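PDB 3VXJ: DyP from Bjerkandera adusta, which probably acts as a heme b-dependent, dye-decolorizing peroxidase and is captured here with the phenolic compound 2,6-dimethoxyphenol bound. Local coordinates for residues A[164-169]-A[335-340]; A[228-233]-A[259-264]. One frame throughout, in Å; residues are numbered along the deposited sequence.

Contact 1: A[164-169]-A[335-340]; sequences HEHFGF and GPETSD. With HEM (protoporphyrin IX containing Fe), chain B.
The side chain of Glu337 leaves its backbone heading away from His166, but with CG beside the backbone N and a bend at chi2 (-64°) it doubles back, bringing OE2 to 3.5 Å from CE1 of the imidazole. Ring and carboxylate planes lie 35° apart, and the firmer polar partner of this glutamate is Arg157, salt-bridged to OE1. His166 CE1 also approaches the carbonyl of Pro336, 3.4 Å from its O. Both ring nitrogens use water to reach the 335-340 loop. One molecule sits 3.0 Å from His166 NE2 and donates to Gly335 O. The other lies in the ring plane, 2.8 Å from His166 ND1; it donates to His166 O and bonds to Thr338 OG1, a set of partners that fixes the ring's rotation. Behind this seam, Glu165 opens a type I turn to Gly168. Its chi1 of 55° folds the chain back over the turn, where Glu165 OE1 accepts from Phe169 N at 2.8 Å and Glu165 OE2 accepts from Phe167 N at 2.8 Å as well as from Gln225. Glu165 OE2 also touches the heme methyl CMB, 3.3 Å away. An alanine here, lacking the carboxylate, would probably leave the amides of Phe167, Phe169 and Gln225 without their acceptor and the turn free to shift against the heme. This is a type I turn in the heme pocket of a DyP-type peroxidase, held by its own glutamate and water-linked to the loop leaving strand 328-334.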
loop_
_atom_site.group_PDB
_atom_site.type_symbol
_atom_site.label_atom_id
_atom_site.label_comp_id
_atom_site.label_asym_id
_atom_site.label_seq_id
_atom_site.Cartn_x
_atom_site.Cartn_y
_atom_site.Cartn_z
ATOM N N HIS A 164 -8.327 -0.536 10.513
ATOM C CA HIS A 164 -7.642 -1.824 10.569
ATOM C C HIS A 164 -7.884 -2.585 9.283
ATOM O O HIS A 164 -8.950 -2.476 8.672
ATOM C CB HIS A 164 -8.146 -2.655 11.756
ATOM C CG HIS A 164 -7.889 -2.034 13.092
ATOM N ND1 HIS A 164 -7.244 -2.705 14.108
ATOM C CD2 HIS A 164 -8.207 -0.815 13.589
ATOM C CE1 HIS A 164 -7.160 -1.922 15.168
ATOM N NE2 HIS A 164 -7.738 -0.769 14.880
ATOM N N GLU A 165 -6.892 -3.364 8.868
ATOM C CA GLU A 165 -7.072 -4.272 7.741
ATOM C C GLU A 165 -7.696 -5.591 8.259
ATOM O O GLU A 165 -7.912 -5.747 9.468
ATOM C CB GLU A 165 -5.753 -4.443 6.969
ATOM C CG GLU A 165 -4.564 -4.892 7.809
ATOM C CD GLU A 165 -4.707 -6.332 8.259
ATOM O OE1 GLU A 165 -4.582 -6.588 9.474
ATOM O OE2 GLU A 165 -4.998 -7.186 7.392
ATOM N N HIS A 166 -8.029 -6.498 7.347
ATOM C CA HIS A 166 -8.806 -7.696 7.686
ATOM C C HIS A 166 -8.178 -8.716 8.646
ATOM O O HIS A 166 -8.923 -9.451 9.292
ATOM C CB HIS A 166 -9.365 -8.365 6.438
ATOM C CG HIS A 166 -10.652 -7.758 5.987
ATOM N ND1 HIS A 166 -11.818 -7.880 6.711
ATOM C CD2 HIS A 166 -10.949 -6.986 4.916
ATOM C CE1 HIS A 166 -12.786 -7.228 6.093
ATOM N NE2 HIS A 166 -12.283 -6.670 5.004
ATOM N N PHE A 167 -6.854 -8.767 8.763
ATOM C CA PHE A 167 -6.246 -9.600 9.805
ATOM C C PHE A 167 -6.421 -8.975 11.197
ATOM O O PHE A 167 -6.162 -9.631 12.208
ATOM C CB PHE A 167 -4.752 -9.840 9.561
ATOM C CG PHE A 167 -4.429 -10.644 8.317
ATOM C CD1 PHE A 167 -5.168 -11.773 7.943
ATOM C CD2 PHE A 167 -3.347 -10.272 7.530
ATOM C CE1 PHE A 167 -4.834 -12.490 6.801
ATOM C CE2 PHE A 167 -3.002 -10.994 6.384
ATOM C CZ PHE A 167 -3.752 -12.103 6.016
ATOM N N GLY A 168 -6.852 -7.709 11.242
ATOM C CA GLY A 168 -7.131 -7.023 12.497
ATOM C C GLY A 168 -6.167 -5.912 12.890
ATOM O O GLY A 168 -6.336 -5.311 13.957
ATOM N N PHE A 169 -5.196 -5.597 12.034
ATOM C CA PHE A 169 -4.129 -4.660 12.408
ATOM C C PHE A 169 -4.348 -3.253 11.877
ATOM O O PHE A 169 -4.669 -3.074 10.699
ATOM C CB PHE A 169 -2.763 -5.194 11.934
ATOM C CG PHE A 169 -2.340 -6.467 12.620
ATOM C CD1 PHE A 169 -1.384 -6.455 13.617
ATOM C CD2 PHE A 169 -2.937 -7.683 12.280
ATOM C CE1 PHE A 169 -1.028 -7.626 14.281
ATOM C CE2 PHE A 169 -2.575 -8.867 12.931
ATOM C CZ PHE A 169 -1.630 -8.829 13.943
ATOM N N GLY A 335 -14.352 -6.209 1.308
ATOM C CA GLY A 335 -15.057 -7.438 1.610
ATOM C C GLY A 335 -15.687 -7.430 2.979
ATOM O O GLY A 335 -15.432 -6.535 3.781
ATOM N N PRO A 336 -16.520 -8.440 3.257
ATOM C CA PRO A 336 -17.269 -8.517 4.503
ATOM C C PRO A 336 -16.391 -8.899 5.684
ATOM O O PRO A 336 -15.296 -9.442 5.510
ATOM C CB PRO A 336 -18.279 -9.636 4.226
ATOM C CG PRO A 336 -17.575 -10.520 3.249
ATOM C CD PRO A 336 -16.802 -9.584 2.371
ATOM N N GLU A 337 -16.888 -8.625 6.880
ATOM C CA GLU A 337 -16.268 -9.109 8.100
ATOM C C GLU A 337 -16.221 -10.629 8.111
ATOM O O GLU A 337 -17.027 -11.298 7.450
ATOM C CB GLU A 337 -17.015 -8.561 9.322
ATOM C CG GLU A 337 -16.856 -7.050 9.464
ATOM C CD GLU A 337 -15.419 -6.657 9.719
ATOM O OE1 GLU A 337 -14.975 -6.811 10.873
ATOM O OE2 GLU A 337 -14.738 -6.206 8.771
ATOM N N THR A 338 -15.254 -11.164 8.842
ATOM C CA THR A 338 -15.092 -12.597 8.962
ATOM C C THR A 338 -16.030 -13.083 10.064
ATOM O O THR A 338 -15.927 -12.657 11.219
ATOM C CB THR A 338 -13.616 -12.977 9.250
ATOM O OG1 THR A 338 -12.760 -12.386 8.261
ATOM C CG2 THR A 338 -13.433 -14.484 9.214
ATOM N N SER A 339 -16.956 -13.959 9.685
ATOM C CA SER A 339 -17.971 -14.468 10.602
ATOM C C SER A 339 -17.384 -15.386 11.671
ATOM O O SER A 339 -16.277 -15.908 11.519
ATOM C CB SER A 339 -19.080 -15.204 9.836
ATOM O OG SER A 339 -18.626 -16.453 9.336
ATOM N N ASP A 340 -18.149 -15.586 12.743
ATOM C CA ASP A 340 -17.763 -16.483 13.831
ATOM C C ASP A 340 -17.613 -17.924 13.348
ATOM O O ASP A 340 -16.691 -18.629 13.767
ATOM C CB ASP A 340 -18.776 -16.402 14.979
ATOM C CG ASP A 340 -18.921 -14.992 15.537
ATOM O OD1 ASP A 340 -17.888 -14.324 15.770
ATOM O OD2 ASP A 340 -20.074 -14.559 15.751
HETATM C CHA HEM B . 3.043 -1.188 7.122
HETATM C CHB HEM B . -0.438 -4.486 6.510
HETATM C CHC HEM B . 1.151 -5.400 2.034
HETATM C CHD HEM B . 4.620 -2.082 2.606
HETATM C C1A HEM B . 1.986 -2.024 7.358
HETATM C C2A HEM B . 1.265 -2.131 8.606
HETATM C C3A HEM B . 0.305 -3.057 8.434
HETATM C C4A HEM B . 0.378 -3.530 7.070
HETATM C CMA HEM B . -0.733 -3.534 9.467
HETATM C CAA HEM B . 1.620 -1.360 9.897
HETATM C CBA HEM B . 0.959 0.013 10.041
HETATM C CGA HEM B . 1.531 1.070 9.127
HETATM O O1A HEM B . 2.677 1.527 9.326
HETATM O O2A HEM B . 0.799 1.491 8.188
HETATM C C1B HEM B . -0.326 -5.015 5.239
HETATM C C2B HEM B . -1.187 -6.026 4.665
HETATM C C3B HEM B . -0.748 -6.278 3.418
HETATM C C4B HEM B . 0.392 -5.418 3.178
HETATM C CMB HEM B . -2.370 -6.679 5.413
HETATM C CAB HEM B . -1.325 -7.256 2.373
HETATM C CBB HEM B . -2.599 -7.653 2.399
HETATM C C1C HEM B . 2.255 -4.614 1.822
HETATM C C2C HEM B . 3.096 -4.636 0.640
HETATM C C3C HEM B . 4.069 -3.726 0.805
HETATM C C4C HEM B . 3.859 -3.102 2.093
HETATM C CMC HEM B . 2.859 -5.555 -0.573
HETATM C CAC HEM B . 5.221 -3.341 -0.161
HETATM C CBC HEM B . 5.846 -4.257 -0.914
HETATM C C1D HEM B . 4.463 -1.502 3.839
HETATM C C2D HEM B . 5.223 -0.361 4.287
HETATM C C3D HEM B . 4.747 -0.095 5.681
HETATM C C4D HEM B . 3.738 -1.089 5.947
HETATM C CMD HEM B . 6.313 0.438 3.554
HETATM C CAD HEM B . 5.288 1.019 6.590
HETATM C CBD HEM B . 6.580 0.507 7.218
HETATM C CGD HEM B . 7.220 1.547 8.097
HETATM O O1D HEM B . 7.534 1.210 9.270
HETATM O O2D HEM B . 7.421 2.696 7.643
HETATM N NA HEM B . 1.435 -2.903 6.461
HETATM N NB HEM B . 0.657 -4.683 4.316
HETATM N NC HEM B . 2.777 -3.692 2.699
HETATM N ND HEM B . 3.567 -1.893 4.831
HETATM FE FE HEM B . 2.148 -3.348 4.598
HETATM O O HOH W 1 -13.626 -4.205 3.952
HETATM O O HOH W 2 -11.771 -9.674 8.797
HETATM O O HOH W 3 0.913 -1.914 3.976
#

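Contact 2: A[228-233]-A[259-264]; sequences PEFNAY and RMFGRW. With HEM (protoporphyrin IX containing Fe), chain B.
Helix 227-236 and the C-terminal end of helix 249-261 meet through Phe230 and Met260, in the buried wall on the side of the heme where His308 ligates the iron. Phe230 extends toward helix 249-261 with CG anti to its backbone N (chi1 172°). The thioether of Met260 runs past it in the opposite direction, bent at its last torsion, and CE comes to 3.8 Å from Phe230 CE1. The sulfur takes part too: Met260 SD lies 5.3 Å from the Phe230 ring centroid, 61° off the ring normal, an oblique Met-aromatic contact. Phe230 CZ reaches Phe261 as well, meeting CE2 at 4.3 Å, close to the plane of the Phe261 ring. In this C-terminal half of the DyP-type peroxidase fold, Phe261 thus passes the packing on to the cofactor: its other meta carbon, CE1, comes edge-on to the heme meso carbon CHB at 3.5 Å. The neighbouring Phe261 CD1 lies 3.8 Å from the heme methyl CMA. Backbone hydrogen bonds tie Met260 to His308 and Phe261 to Val309, joining the helix end to the segment that carries the axial ligand. Gly262 then leaves the helix with a positive phi of 89°, a conformation in which a side chain would press on the preceding carbonyl. Beyond it Arg263 runs extended along a heme propionate arm, CD lying 3.8 Å from CAA, while its NH1 is held by the carbonyls of Gly267 and Asn288.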
loop_
_atom_site.group_PDB
_atom_site.type_symbol
_atom_site.label_atom_id
_atom_site.label_comp_id
_atom_site.label_asym_id
_atom_site.label_seq_id
_atom_site.Cartn_x
_atom_site.Cartn_y
_atom_site.Cartn_z
ATOM N N PRO A 228 -9.463 -16.541 8.353
ATOM C CA PRO A 228 -9.576 -17.701 9.252
ATOM C C PRO A 228 -8.303 -18.544 9.298
ATOM O O PRO A 228 -7.937 -19.054 10.361
ATOM C CB PRO A 228 -10.718 -18.505 8.632
ATOM C CG PRO A 228 -11.548 -17.496 7.935
ATOM C CD PRO A 228 -10.549 -16.529 7.352
ATOM N N GLU A 229 -7.631 -18.676 8.159
ATOM C CA GLU A 229 -6.386 -19.435 8.081
ATOM C C GLU A 229 -5.270 -18.773 8.899
ATOM O O GLU A 229 -4.547 -19.446 9.623
ATOM C CB GLU A 229 -5.959 -19.613 6.621
ATOM C CG GLU A 229 -6.872 -20.529 5.793
ATOM C CD GLU A 229 -8.101 -19.830 5.197
ATOM O OE1 GLU A 229 -8.405 -18.651 5.511
ATOM O OE2 GLU A 229 -8.794 -20.487 4.393
ATOM N N PHE A 230 -5.139 -17.454 8.777
ATOM C CA PHE A 230 -4.179 -16.691 9.572
ATOM C C PHE A 230 -4.435 -16.880 11.066
ATOM O O PHE A 230 -3.522 -17.185 11.840
ATOM C CB PHE A 230 -4.271 -15.213 9.178
ATOM C CG PHE A 230 -3.471 -14.288 10.055
ATOM C CD1 PHE A 230 -2.103 -14.132 9.865
ATOM C CD2 PHE A 230 -4.090 -13.562 11.064
ATOM C CE1 PHE A 230 -1.369 -13.259 10.675
ATOM C CE2 PHE A 230 -3.366 -12.689 11.869
ATOM C CZ PHE A 230 -2.002 -12.552 11.685
ATOM N N ASN A 231 -5.690 -16.692 11.468
ATOM C CA ASN A 231 -6.077 -16.833 12.866
ATOM C C ASN A 231 -5.758 -18.237 13.384
ATOM O O ASN A 231 -5.138 -18.396 14.441
ATOM C CB ASN A 231 -7.574 -16.540 13.018
ATOM C CG ASN A 231 -8.033 -16.549 14.462
ATOM O OD1 ASN A 231 -7.652 -15.680 15.246
ATOM N ND2 ASN A 231 -8.871 -17.523 14.815
ATOM N N ALA A 232 -6.159 -19.258 12.632
ATOM C CA ALA A 232 -5.902 -20.644 13.019
ATOM C C ALA A 232 -4.410 -20.937 13.120
ATOM O O ALA A 232 -3.984 -21.640 14.041
ATOM C CB ALA A 232 -6.582 -21.602 12.047
ATOM N N TYR A 233 -3.621 -20.391 12.191
ATOM C CA TYR A 233 -2.174 -20.561 12.227
ATOM C C TYR A 233 -1.570 -19.973 13.503
ATOM O O TYR A 233 -0.704 -20.591 14.118
ATOM C CB TYR A 233 -1.497 -19.938 10.998
ATOM C CG TYR A 233 0.001 -20.143 11.009
ATOM C CD1 TYR A 233 0.565 -21.335 10.558
ATOM C CD2 TYR A 233 0.855 -19.157 11.502
ATOM C CE1 TYR A 233 1.949 -21.531 10.586
ATOM C CE2 TYR A 233 2.231 -19.348 11.536
ATOM C CZ TYR A 233 2.773 -20.530 11.077
ATOM O OH TYR A 233 4.138 -20.707 11.117
ATOM N N ARG A 259 4.281 -10.340 16.320
ATOM C CA ARG A 259 5.657 -10.650 15.936
ATOM C C ARG A 259 5.805 -10.737 14.414
ATOM O O ARG A 259 6.843 -10.353 13.855
ATOM C CB ARG A 259 6.101 -11.961 16.597
ATOM C CG ARG A 259 6.187 -11.898 18.120
ATOM C CD ARG A 259 7.390 -11.122 18.581
ATOM N NE ARG A 259 8.612 -11.898 18.392
ATOM C CZ ARG A 259 9.821 -11.465 18.737
ATOM N NH1 ARG A 259 9.973 -10.273 19.290
ATOM N NH2 ARG A 259 10.875 -12.234 18.536
ATOM N N MET A 260 4.768 -11.239 13.749
ATOM C CA MET A 260 4.774 -11.336 12.293
ATOM C C MET A 260 4.719 -9.955 11.647
ATOM O O MET A 260 5.388 -9.709 10.635
ATOM C CB MET A 260 3.619 -12.215 11.811
ATOM C CG MET A 260 3.798 -13.669 12.205
ATOM S SD MET A 260 2.276 -14.648 12.150
ATOM C CE MET A 260 2.106 -14.883 10.399
ATOM N N PHE A 261 3.937 -9.048 12.233
ATOM C CA PHE A 261 3.787 -7.710 11.655
ATOM C C PHE A 261 4.842 -6.712 12.094
ATOM O O PHE A 261 5.221 -5.818 11.318
ATOM C CB PHE A 261 2.398 -7.131 11.932
ATOM C CG PHE A 261 1.395 -7.480 10.872
ATOM C CD1 PHE A 261 1.359 -6.759 9.678
ATOM C CD2 PHE A 261 0.514 -8.539 11.046
ATOM C CE1 PHE A 261 0.456 -7.090 8.677
ATOM C CE2 PHE A 261 -0.402 -8.870 10.047
ATOM C CZ PHE A 261 -0.433 -8.142 8.867
ATOM N N GLY A 262 5.300 -6.853 13.338
ATOM C CA GLY A 262 6.122 -5.835 13.993
ATOM C C GLY A 262 5.317 -4.778 14.741
ATOM O O GLY A 262 5.899 -3.849 15.321
ATOM N N ARG A 263 3.989 -4.911 14.734
ATOM C CA ARG A 263 3.081 -4.078 15.521
ATOM C C ARG A 263 1.973 -4.952 16.060
ATOM O O ARG A 263 1.567 -5.916 15.419
ATOM C CB ARG A 263 2.444 -2.977 14.669
ATOM C CG ARG A 263 3.381 -1.894 14.172
ATOM C CD ARG A 263 2.587 -0.802 13.491
ATOM N NE ARG A 263 3.474 0.235 12.968
ATOM C CZ ARG A 263 3.896 1.307 13.634
ATOM N NH1 ARG A 263 3.446 1.588 14.854
ATOM N NH2 ARG A 263 4.740 2.142 13.034
ATOM N N TRP A 264 1.484 -4.597 17.241
ATOM C CA TRP A 264 0.229 -5.127 17.743
ATOM C C TRP A 264 -0.941 -4.622 16.885
ATOM O O TRP A 264 -0.814 -3.638 16.138
ATOM C CB TRP A 264 0.017 -4.690 19.197
ATOM C CG TRP A 264 1.065 -5.203 20.129
ATOM C CD1 TRP A 264 2.216 -4.566 20.492
ATOM C CD2 TRP A 264 1.052 -6.454 20.830
ATOM N NE1 TRP A 264 2.934 -5.353 21.370
ATOM C CE2 TRP A 264 2.239 -6.513 21.595
ATOM C CE3 TRP A 264 0.152 -7.534 20.888
ATOM C CZ2 TRP A 264 2.558 -7.617 22.396
ATOM C CZ3 TRP A 264 0.467 -8.627 21.693
ATOM C CH2 TRP A 264 1.656 -8.650 22.444
HETATM C CHA HEM B . 3.043 -1.188 7.122
HETATM C CHB HEM B . -0.438 -4.486 6.510
HETATM C CHC HEM B . 1.151 -5.400 2.034
HETATM C CHD HEM B . 4.620 -2.082 2.606
HETATM C C1A HEM B . 1.986 -2.024 7.358
HETATM C C2A HEM B . 1.265 -2.131 8.606
HETATM C C3A HEM B . 0.305 -3.057 8.434
HETATM C C4A HEM B . 0.378 -3.530 7.070
HETATM C CMA HEM B . -0.733 -3.534 9.467
HETATM C CAA HEM B . 1.620 -1.360 9.897
HETATM C CBA HEM B . 0.959 0.013 10.041
HETATM C CGA HEM B . 1.531 1.070 9.127
HETATM O O1A HEM B . 2.677 1.527 9.326
HETATM O O2A HEM B . 0.799 1.491 8.188
HETATM C C1B HEM B . -0.326 -5.015 5.239
HETATM C C2B HEM B . -1.187 -6.026 4.665
HETATM C C3B HEM B . -0.748 -6.278 3.418
HETATM C C4B HEM B . 0.392 -5.418 3.178
HETATM C CMB HEM B . -2.370 -6.679 5.413
HETATM C CAB HEM B . -1.325 -7.256 2.373
HETATM C CBB HEM B . -2.599 -7.653 2.399
HETATM C C1C HEM B . 2.255 -4.614 1.822
HETATM C C2C HEM B . 3.096 -4.636 0.640
HETATM C C3C HEM B . 4.069 -3.726 0.805
HETATM C C4C HEM B . 3.859 -3.102 2.093
HETATM C CMC HEM B . 2.859 -5.555 -0.573
HETATM C CAC HEM B . 5.221 -3.341 -0.161
HETATM C CBC HEM B . 5.846 -4.257 -0.914
HETATM C C1D HEM B . 4.463 -1.502 3.839
HETATM C C2D HEM B . 5.223 -0.361 4.287
HETATM C C3D HEM B . 4.747 -0.095 5.681
HETATM C C4D HEM B . 3.738 -1.089 5.947
HETATM C CMD HEM B . 6.313 0.438 3.554
HETATM C CAD HEM B . 5.288 1.019 6.590
HETATM C CBD HEM B . 6.580 0.507 7.218
HETATM C CGD HEM B . 7.220 1.547 8.097
HETATM O O1D HEM B . 7.534 1.210 9.270
HETATM O O2D HEM B . 7.421 2.696 7.643
HETATM N NA HEM B . 1.435 -2.903 6.461
HETATM N NB HEM B . 0.657 -4.683 4.316
HETATM N NC HEM B . 2.777 -3.692 2.699
HETATM N ND HEM B . 3.567 -1.893 4.831
HETATM FE FE HEM B . 2.148 -3.348 4.598
HETATM O O HOH W 3 0.913 -1.914 3.976
#

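The centres of contacts 1 and 2 are 12 Å apart, and along the chain both segments of contact 2 fall between those of contact 1, in the order 164-169, 228-233, 259-264, 335-340. Helix 227-236 follows strand 216-225, and the 335-340 loop follows strand 328-334; both strands belong to the same four-stranded antiparallel sheet. The 164-169 turn connects the two contacts. Phe167 stacks on Phe230, with CE1 of Phe167 3.7 Å from CB of Phe230, and Phe169 CD2 packs 3.6 Å from Phe261 CE2. One aromatic cluster therefore spans both contacts. The 164-169 turn and the end of helix 249-261 line the heme pocket, while helix 227-236 and the 335-340 loop pack behind them.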